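Local coordinates for putative esterase MT1895 (Mycobacterium tuberculosis, PDB 3S4K), which probably hydrolyses acyl-CoA thioesters, perhaps 1,4-dihydroxy-2-naphthoyl-CoA, at residues C60-S65 against V120-D125; L27-L32 against A67-F72. One frame throughout, in Å; residues are numbered along the deposited sequence. Where two conformers were deposited one is given.

Contact 1 of 2, residues C60-S65 against V120-D125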
ATOM      1  N   CYS A  60       2.716   2.694  -1.351  1.00  6.77           N
ATOM      2  CA  CYS A  60       1.740   1.732  -1.881  1.00  7.08           C
ATOM      3  C   CYS A  60       0.449   2.390  -2.358  1.00  6.54           C
ATOM      4  O   CYS A  60      -0.045   2.106  -3.436  1.00  5.55           O
ATOM      5  CB  CYS A  60       1.424   0.693  -0.841  1.00  7.62           C
ATOM      6  SG  CYS A  60       2.801  -0.363  -0.399  1.00 10.54           S
ATOM      7  N   ALA A  61      -0.093   3.284  -1.540  1.00  6.52           N
ATOM      8  CA  ALA A  61      -1.356   3.924  -1.838  1.00  6.73           C
ATOM      9  C   ALA A  61      -1.271   4.888  -3.013  1.00  7.25           C
ATOM     10  O   ALA A  61      -2.142   4.941  -3.886  1.00  6.94           O
ATOM     11  CB  ALA A  61      -1.871   4.654  -0.568  1.00  7.42           C
ATOM     12  N   MET A  62      -0.195   5.658  -3.027  1.00  8.40           N
ATOM     13  CA  MET A  62       0.118   6.578  -4.131  0.50  8.26           C
ATOM     14  C   MET A  62       0.182   5.824  -5.449  1.00  8.13           C
ATOM     15  O   MET A  62      -0.427   6.212  -6.461  1.00  7.24           O
ATOM     16  CB  MET A  62       1.489   7.228  -3.927  0.50  9.07           C
ATOM     17  CG  MET A  62       1.520   8.503  -3.129  0.50 10.14           C
ATOM     18  SD  MET A  62       3.130   9.306  -3.379  0.50 13.44           S
ATOM     19  CE  MET A  62       2.984  10.028  -5.010  0.50 10.54           C
ATOM     20  N   ILE A  63       0.930   4.733  -5.432  1.00  7.16           N
ATOM     21  CA  ILE A  63       1.115   3.877  -6.596  1.00  6.86           C
ATOM     22  C   ILE A  63      -0.242   3.336  -7.034  1.00  7.21           C
ATOM     23  O   ILE A  63      -0.577   3.369  -8.203  1.00  6.80           O
ATOM     24  CB  ILE A  63       2.169   2.779  -6.272  1.00  6.29           C
ATOM     25  CG1 ILE A  63       3.559   3.404  -6.294  1.00  7.87           C
ATOM     26  CG2 ILE A  63       2.062   1.526  -7.218  1.00  6.31           C
ATOM     27  CD1 ILE A  63       4.597   2.639  -5.500  1.00  9.44           C
ATOM     28  N   GLU A  64      -1.057   2.909  -6.080  1.00  6.46           N
ATOM     29  CA  GLU A  64      -2.385   2.369  -6.404  1.00  7.54           C
ATOM     30  C   GLU A  64      -3.281   3.406  -7.089  1.00  7.81           C
ATOM     31  O   GLU A  64      -3.913   3.123  -8.124  1.00  7.84           O
ATOM     32  CB  GLU A  64      -3.036   1.832  -5.121  1.00  7.63           C
ATOM     33  CG  GLU A  64      -4.395   1.152  -5.328  1.00  9.87           C
ATOM     34  CD  GLU A  64      -4.306  -0.225  -5.947  1.00 13.16           C
ATOM     35  OE1 GLU A  64      -3.182  -0.759  -6.098  1.00 10.22           O
ATOM     36  OE2 GLU A  64      -5.387  -0.780  -6.283  1.00 17.73           O
ATOM     37  N   SER A  65      -3.311   4.618  -6.529  1.00  8.55           N
ATOM     38  CA  SER A  65      -4.128   5.708  -7.053  0.50  8.19           C
ATOM     39  C   SER A  65      -3.717   6.124  -8.460  1.00  7.96           C
ATOM     40  O   SER A  65      -4.545   6.260  -9.358  1.00  7.58           O
ATOM     41  CB  SER A  65      -4.041   6.936  -6.140  0.50  8.45           C
ATOM     42  OG  SER A  65      -4.864   6.780  -5.002  0.50  8.73           O
ATOM     43  N   VAL A 120       4.472   2.448 -11.702  1.00  5.90           N
ATOM     44  CA  VAL A 120       4.505   3.769 -11.092  1.00  5.94           C
ATOM     45  C   VAL A 120       5.819   3.919 -10.347  1.00  6.11           C
ATOM     46  O   VAL A 120       6.183   3.055  -9.535  1.00  7.09           O
ATOM     47  CB  VAL A 120       3.342   3.967 -10.113  1.00  6.13           C
ATOM     48  CG1 VAL A 120       3.360   5.395  -9.536  1.00  7.52           C
ATOM     49  CG2 VAL A 120       2.002   3.626 -10.790  1.00  6.96           C
ATOM     50  N   THR A 121       6.518   5.019 -10.627  1.00  6.41           N
ATOM     51  CA  THR A 121       7.819   5.319 -10.015  1.00  6.19           C
ATOM     52  C   THR A 121       7.663   6.605  -9.214  1.00  6.32           C
ATOM     53  O   THR A 121       7.214   7.632  -9.747  1.00  7.07           O
ATOM     54  CB  THR A 121       8.947   5.470 -11.071  1.00  6.54           C
ATOM     55  OG1 THR A 121       8.944   4.326 -11.934  1.00  5.91           O
ATOM     56  CG2 THR A 121      10.351   5.649 -10.408  1.00  8.32           C
ATOM     57  N   ILE A 122       8.081   6.556  -7.954  1.00  5.92           N
ATOM     58  CA  ILE A 122       8.001   7.705  -7.053  0.50  6.65           C
ATOM     59  C   ILE A 122       9.393   8.257  -6.792  1.00  6.81           C
ATOM     60  O   ILE A 122      10.284   7.516  -6.376  1.00  7.36           O
ATOM     61  CB  ILE A 122       7.386   7.325  -5.699  0.50  6.69           C
ATOM     62  CG1 ILE A 122       6.113   6.498  -5.909  0.50  7.95           C
ATOM     63  CG2 ILE A 122       7.092   8.566  -4.905  0.50  7.46           C
ATOM     64  CD1 ILE A 122       5.144   6.576  -4.739  0.50  7.12           C
ATOM     65  N   THR A 123       9.584   9.547  -7.070  1.00  6.44           N
ATOM     66  CA  THR A 123      10.848  10.243  -6.845  1.00  6.72           C
ATOM     67  C   THR A 123      10.725  11.374  -5.813  1.00  7.53           C
ATOM     68  O   THR A 123       9.639  11.922  -5.582  1.00  7.20           O
ATOM     69  CB  THR A 123      11.412  10.829  -8.167  1.00  6.66           C
ATOM     70  OG1 THR A 123      10.381  11.550  -8.865  1.00  8.07           O
ATOM     71  CG2 THR A 123      11.981   9.706  -9.053  1.00  8.07           C
ATOM     72  N   ASP A 124      11.849  11.746  -5.199  1.00  7.99           N
ATOM     73  CA  ASP A 124      11.880  12.855  -4.245  1.00  8.45           C
ATOM     74  C   ASP A 124      12.423  14.120  -4.921  1.00  9.25           C
ATOM     75  O   ASP A 124      12.648  14.140  -6.139  1.00  8.46           O
ATOM     76  CB  ASP A 124      12.685  12.478  -2.993  1.00  8.82           C
ATOM     77  CG  ASP A 124      14.214  12.335  -3.243  1.00  8.89           C
ATOM     78  OD1 ASP A 124      14.737  12.653  -4.339  1.00  8.85           O
ATOM     79  OD2 ASP A 124      14.917  11.900  -2.292  1.00 11.96           O
ATOM     80  N   ASP A 125      12.626  15.179  -4.147  1.00  9.02           N
ATOM     81  CA  ASP A 125      13.067  16.451  -4.754  1.00  9.92           C
ATOM     82  C   ASP A 125      14.537  16.524  -5.209  1.00 10.00           C
ATOM     83  O   ASP A 125      14.976  17.581  -5.682  1.00  9.61           O
ATOM     84  CB  ASP A 125      12.658  17.650  -3.891  1.00 11.03           C
ATOM     85  CG  ASP A 125      13.429  17.762  -2.599  1.00 13.09           C
ATOM     86  OD1 ASP A 125      14.465  17.070  -2.425  1.00 13.94           O
ATOM     87  OD2 ASP A 125      12.993  18.578  -1.739  1.00 14.74           O
TER

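Contact 2 of 2, residues L27-L32 against A67-F72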
ATOM      1  N   LEU A  27      -2.753  13.851  -1.943  1.00 10.18           N
ATOM      2  CA  LEU A  27      -2.336  13.504  -3.301  1.00 10.01           C
ATOM      3  C   LEU A  27      -3.062  14.399  -4.296  1.00 10.58           C
ATOM      4  O   LEU A  27      -4.300  14.438  -4.311  1.00 12.21           O
ATOM      5  CB  LEU A  27      -2.633  12.021  -3.603  1.00  9.47           C
ATOM      6  CG  LEU A  27      -2.038  11.459  -4.900  1.00  9.29           C
ATOM      7  CD1 LEU A  27      -0.516  11.538  -4.934  1.00  9.80           C
ATOM      8  CD2 LEU A  27      -2.514  10.015  -5.143  1.00 11.49           C
ATOM      9  N   GLN A  28      -2.302  15.080  -5.149  1.00 10.67           N
ATOM     10  CA  GLN A  28      -2.843  16.007  -6.154  1.00 11.62           C
ATOM     11  C   GLN A  28      -2.335  15.605  -7.538  1.00 10.13           C
ATOM     12  O   GLN A  28      -1.127  15.505  -7.732  1.00 10.44           O
ATOM     13  CB  GLN A  28      -2.406  17.434  -5.823  1.00 12.43           C
ATOM     14  CG  GLN A  28      -3.110  17.991  -4.600  1.00 18.04           C
ATOM     15  CD  GLN A  28      -2.717  19.423  -4.280  1.00 23.82           C
ATOM     16  OE1 GLN A  28      -1.820  20.004  -4.904  1.00 29.42           O
ATOM     17  NE2 GLN A  28      -3.396  20.006  -3.304  1.00 28.49           N
ATOM     18  N   PHE A  29      -3.247  15.343  -8.478  1.00  9.54           N
ATOM     19  CA  PHE A  29      -2.831  14.917  -9.837  1.00  8.12           C
ATOM     20  C   PHE A  29      -2.492  16.124 -10.673  1.00  8.79           C
ATOM     21  O   PHE A  29      -3.171  17.172 -10.585  1.00  8.30           O
ATOM     22  CB  PHE A  29      -3.914  14.136 -10.575  1.00  8.68           C
ATOM     23  CG  PHE A  29      -4.013  12.721 -10.166  1.00  8.92           C
ATOM     24  CD1 PHE A  29      -4.531  12.396  -8.926  1.00 11.80           C
ATOM     25  CD2 PHE A  29      -3.578  11.701 -11.010  1.00  9.39           C
ATOM     26  CE1 PHE A  29      -4.621  11.080  -8.533  1.00 12.31           C
ATOM     27  CE2 PHE A  29      -3.664  10.406 -10.630  1.00 10.91           C
ATOM     28  CZ  PHE A  29      -4.189  10.081  -9.372  1.00 11.22           C
ATOM     29  N   THR A  30      -1.433  15.967 -11.466  1.00  8.20           N
ATOM     30  CA  THR A  30      -0.986  16.993 -12.413  1.00  8.71           C
ATOM     31  C   THR A  30      -1.224  16.622 -13.875  1.00  8.65           C
ATOM     32  O   THR A  30      -1.340  17.509 -14.733  1.00  8.28           O
ATOM     33  CB  THR A  30       0.505  17.312 -12.230  1.00  9.19           C
ATOM     34  OG1 THR A  30       1.309  16.118 -12.327  1.00  8.46           O
ATOM     35  CG2 THR A  30       0.726  17.973 -10.907  1.00  9.41           C
ATOM     36  N   GLU A  31      -1.233  15.320 -14.169  1.00  8.62           N
ATOM     37  CA  GLU A  31      -1.516  14.817 -15.528  1.00  9.05           C
ATOM     38  C   GLU A  31      -2.356  13.566 -15.451  1.00  9.30           C
ATOM     39  O   GLU A  31      -2.160  12.713 -14.573  1.00  9.77           O
ATOM     40  CB  GLU A  31      -0.263  14.440 -16.325  1.00 10.04           C
ATOM     41  CG  GLU A  31       0.882  15.426 -16.261  1.00  8.26           C
ATOM     42  CD  GLU A  31       2.068  15.028 -17.138  1.00  8.22           C
ATOM     43  OE1 GLU A  31       2.042  13.961 -17.786  1.00  9.21           O
ATOM     44  OE2 GLU A  31       3.039  15.816 -17.177  1.00  9.81           O
ATOM     45  N   LEU A  32      -3.288  13.451 -16.383  1.00  9.63           N
ATOM     46  CA  LEU A  32      -4.137  12.266 -16.484  1.00  9.36           C
ATOM     47  C   LEU A  32      -4.611  12.081 -17.927  1.00  9.73           C
ATOM     48  O   LEU A  32      -5.257  12.962 -18.497  1.00  9.94           O
ATOM     49  CB  LEU A  32      -5.303  12.385 -15.498  1.00 10.17           C
ATOM     50  CG  LEU A  32      -6.323  11.243 -15.539  1.00 11.32           C
ATOM     51  CD1 LEU A  32      -5.640   9.894 -15.322  1.00 10.48           C
ATOM     52  CD2 LEU A  32      -7.386  11.508 -14.487  1.00 14.14           C
ATOM     53  N   ALA A  67      -1.869   4.618 -10.776  1.00  7.96           N
ATOM     54  CA  ALA A  67      -2.121   3.514 -11.703  1.00  8.43           C
ATOM     55  C   ALA A  67      -3.606   3.323 -12.027  1.00  8.50           C
ATOM     56  O   ALA A  67      -3.984   3.146 -13.196  1.00  8.86           O
ATOM     57  CB  ALA A  67      -1.539   2.212 -11.134  1.00  8.74           C
ATOM     58  N   SER A  68      -4.455   3.309 -10.998  1.00  8.73           N
ATOM     59  CA  SER A  68      -5.878   3.085 -11.231  1.00  9.03           C
ATOM     60  C   SER A  68      -6.492   4.203 -12.054  1.00  8.59           C
ATOM     61  O   SER A  68      -7.332   3.931 -12.903  1.00  8.31           O
ATOM     62  CB  SER A  68      -6.658   2.909  -9.922  1.00  9.61           C
ATOM     63  OG  SER A  68      -6.041   1.948  -9.093  1.00 13.01           O
ATOM     64  N   MET A  69      -6.067   5.460 -11.843  1.00  7.86           N
ATOM     65  CA  MET A  69      -6.654   6.567 -12.597  1.00  8.16           C
ATOM     66  C   MET A  69      -6.189   6.522 -14.064  1.00  7.62           C
ATOM     67  O   MET A  69      -6.996   6.728 -14.982  1.00  7.31           O
ATOM     68  CB  MET A  69      -6.338   7.922 -11.948  1.00  8.93           C
ATOM     69  CG  MET A  69      -6.971   8.092 -10.566  1.00 11.51           C
ATOM     70  SD  MET A  69      -8.784   8.029 -10.561  1.00 19.18           S
ATOM     71  CE  MET A  69      -9.067   9.226 -11.801  1.00 15.13           C
ATOM     72  N   ALA A  70      -4.914   6.200 -14.284  1.00  7.64           N
ATOM     73  CA  ALA A  70      -4.396   6.004 -15.645  1.00  7.74           C
ATOM     74  C   ALA A  70      -5.202   4.889 -16.340  1.00  7.62           C
ATOM     75  O   ALA A  70      -5.608   5.006 -17.517  1.00  8.00           O
ATOM     76  CB  ALA A  70      -2.895   5.657 -15.620  1.00  8.48           C
ATOM     77  N   ALA A  71      -5.433   3.809 -15.605  1.00  7.36           N
ATOM     78  CA  ALA A  71      -6.124   2.638 -16.158  1.00  7.94           C
ATOM     79  C   ALA A  71      -7.556   2.972 -16.543  1.00  7.88           C
ATOM     80  O   ALA A  71      -8.037   2.580 -17.601  1.00  8.54           O
ATOM     81  CB  ALA A  71      -6.061   1.470 -15.177  1.00  7.25           C
ATOM     82  N   PHE A  72      -8.233   3.731 -15.691  1.00  8.18           N
ATOM     83  CA  PHE A  72      -9.588   4.147 -15.990  1.00  9.36           C
ATOM     84  C   PHE A  72      -9.612   5.071 -17.210  1.00  9.58           C
ATOM     85  O   PHE A  72     -10.465   4.940 -18.079  1.00 10.48           O
ATOM     86  CB  PHE A  72     -10.176   4.849 -14.795  1.00  9.77           C
ATOM     87  CG  PHE A  72     -11.596   5.233 -14.980  1.00 12.00           C
ATOM     88  CD1 PHE A  72     -12.616   4.367 -14.607  1.00 13.42           C
ATOM     89  CD2 PHE A  72     -11.928   6.475 -15.518  1.00 15.13           C
ATOM     90  CE1 PHE A  72     -13.959   4.729 -14.765  1.00 14.66           C
ATOM     91  CE2 PHE A  72     -13.266   6.842 -15.683  1.00 15.33           C
ATOM     92  CZ  PHE A  72     -14.281   5.965 -15.318  1.00 16.18           C
TER

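Contact 1 of 2, residues C60-S65 against V120-D125
Ile63 and Val120 mark where the backbones come nearest, their CA atoms 5.6 Å apart, while the axes of helix 60-65 and strand 120-123 approach to 8.6 Å with an angle of 132° between their chain directions. The side chains of Ile63 and Val120 lie alongside each other and run in opposite senses. Val120 spreads its two methyls over one side of the isoleucine: CG1, which its first torsion of -177° sets opposite the backbone N, rests 3.8 Å from Ile63 CG1, whereas CG2 packs 3.7 Å from the backbone Ile63 O. Here the central helix of a hotdog fold, residues 56-75, is seated on the inner face of the antiparallel sheet that wraps it, and alternation along the strand sends Val120 and Ile122 to the helix and Thr121 to the other face. Ile122 reaches with CD1, 3.9 Å from Ile63 CG1 and 3.7 Å from Met62 SD. Both approaches are provisional, since Ile122, like Met62, was deposited in two conformers. No hydrogen bond joins the segments. Neighbouring strands complete the apolar surroundings, with Val102 touching both Met62 and Ile122, and Val135 touching Ile63.

Contact 2 of 2, residues L27-L32 against A67-F72
Met69 projects from helix 67-72 between Phe29 and Leu32 and carries most of the packing on its side. The closest side-chain approach joins its CG to Phe29 CZ at 3.6 Å. Its CB reaches the neighbouring ring corner, 3.9 Å from Phe29 CE2, and the methionine stem meets the ring at a slant. From CB outward the chain curls back, with chi2 at -62° and chi3 at -52°, which carries CE round to a looser contact 3.9 Å from Leu32 CD2.

Leu32 divides its two methyls between backbone and side chain. With CG anti to its own N (chi1 177°), the side chain extends to the helix, and CD1 settles over the face of the peptide joining Met69 to Ala70, 3.5 Å from Met69 O and 3.9 Å from Ala70 N. Ala37 of the adjoining strand and Ala73 of the helix also touch this leucine.

The packing is thus tightest in two places, at the Phe29 ring corner on Met69 CG and at the Leu32 methyl on the Met69 carbonyl. Cover follows a different course: it falls off from buried Ala70, which packs on Trp118 of the sheet, through partly exposed Phe29 and Met69 to exposed Leu32, whose other methyl makes the looser contact. No hydrogen bond ties the two segments together. On the outward side Glu31 is exposed, its OE1 in a salt bridge with Arg38 NE.

Phe29 and Leu32 are three residues apart, a spacing that in a regular strand would put them on opposite faces. The extra residue inserted where Thr30 and Glu31 both face Arg38 restores the phase, and both side chains serve the helix. The arrangement is a classic beta bulge in strand 28-33, set against the central helix of a hotdog fold.

Both contacts draw on helix 56-75, contact 1 from its earlier turns and contact 2 from its later ones, and their centres are 11 Å apart. Contact 1 is core: every touching residue is buried, and branched aliphatic chains and one methionine pack against a regular strand. Contact 2 runs out to the surface, where a bulged strand relies on one folded methionine side chain, an aromatic ring and methyl-to-backbone packing. Neither uses a polar bond between its segments. They meet directly, with Val120 CG2 3.8 Å from Ala67 CB. Strands 28-33 and 115-123, belonging to the same curved sheet, thus both pack against one helix.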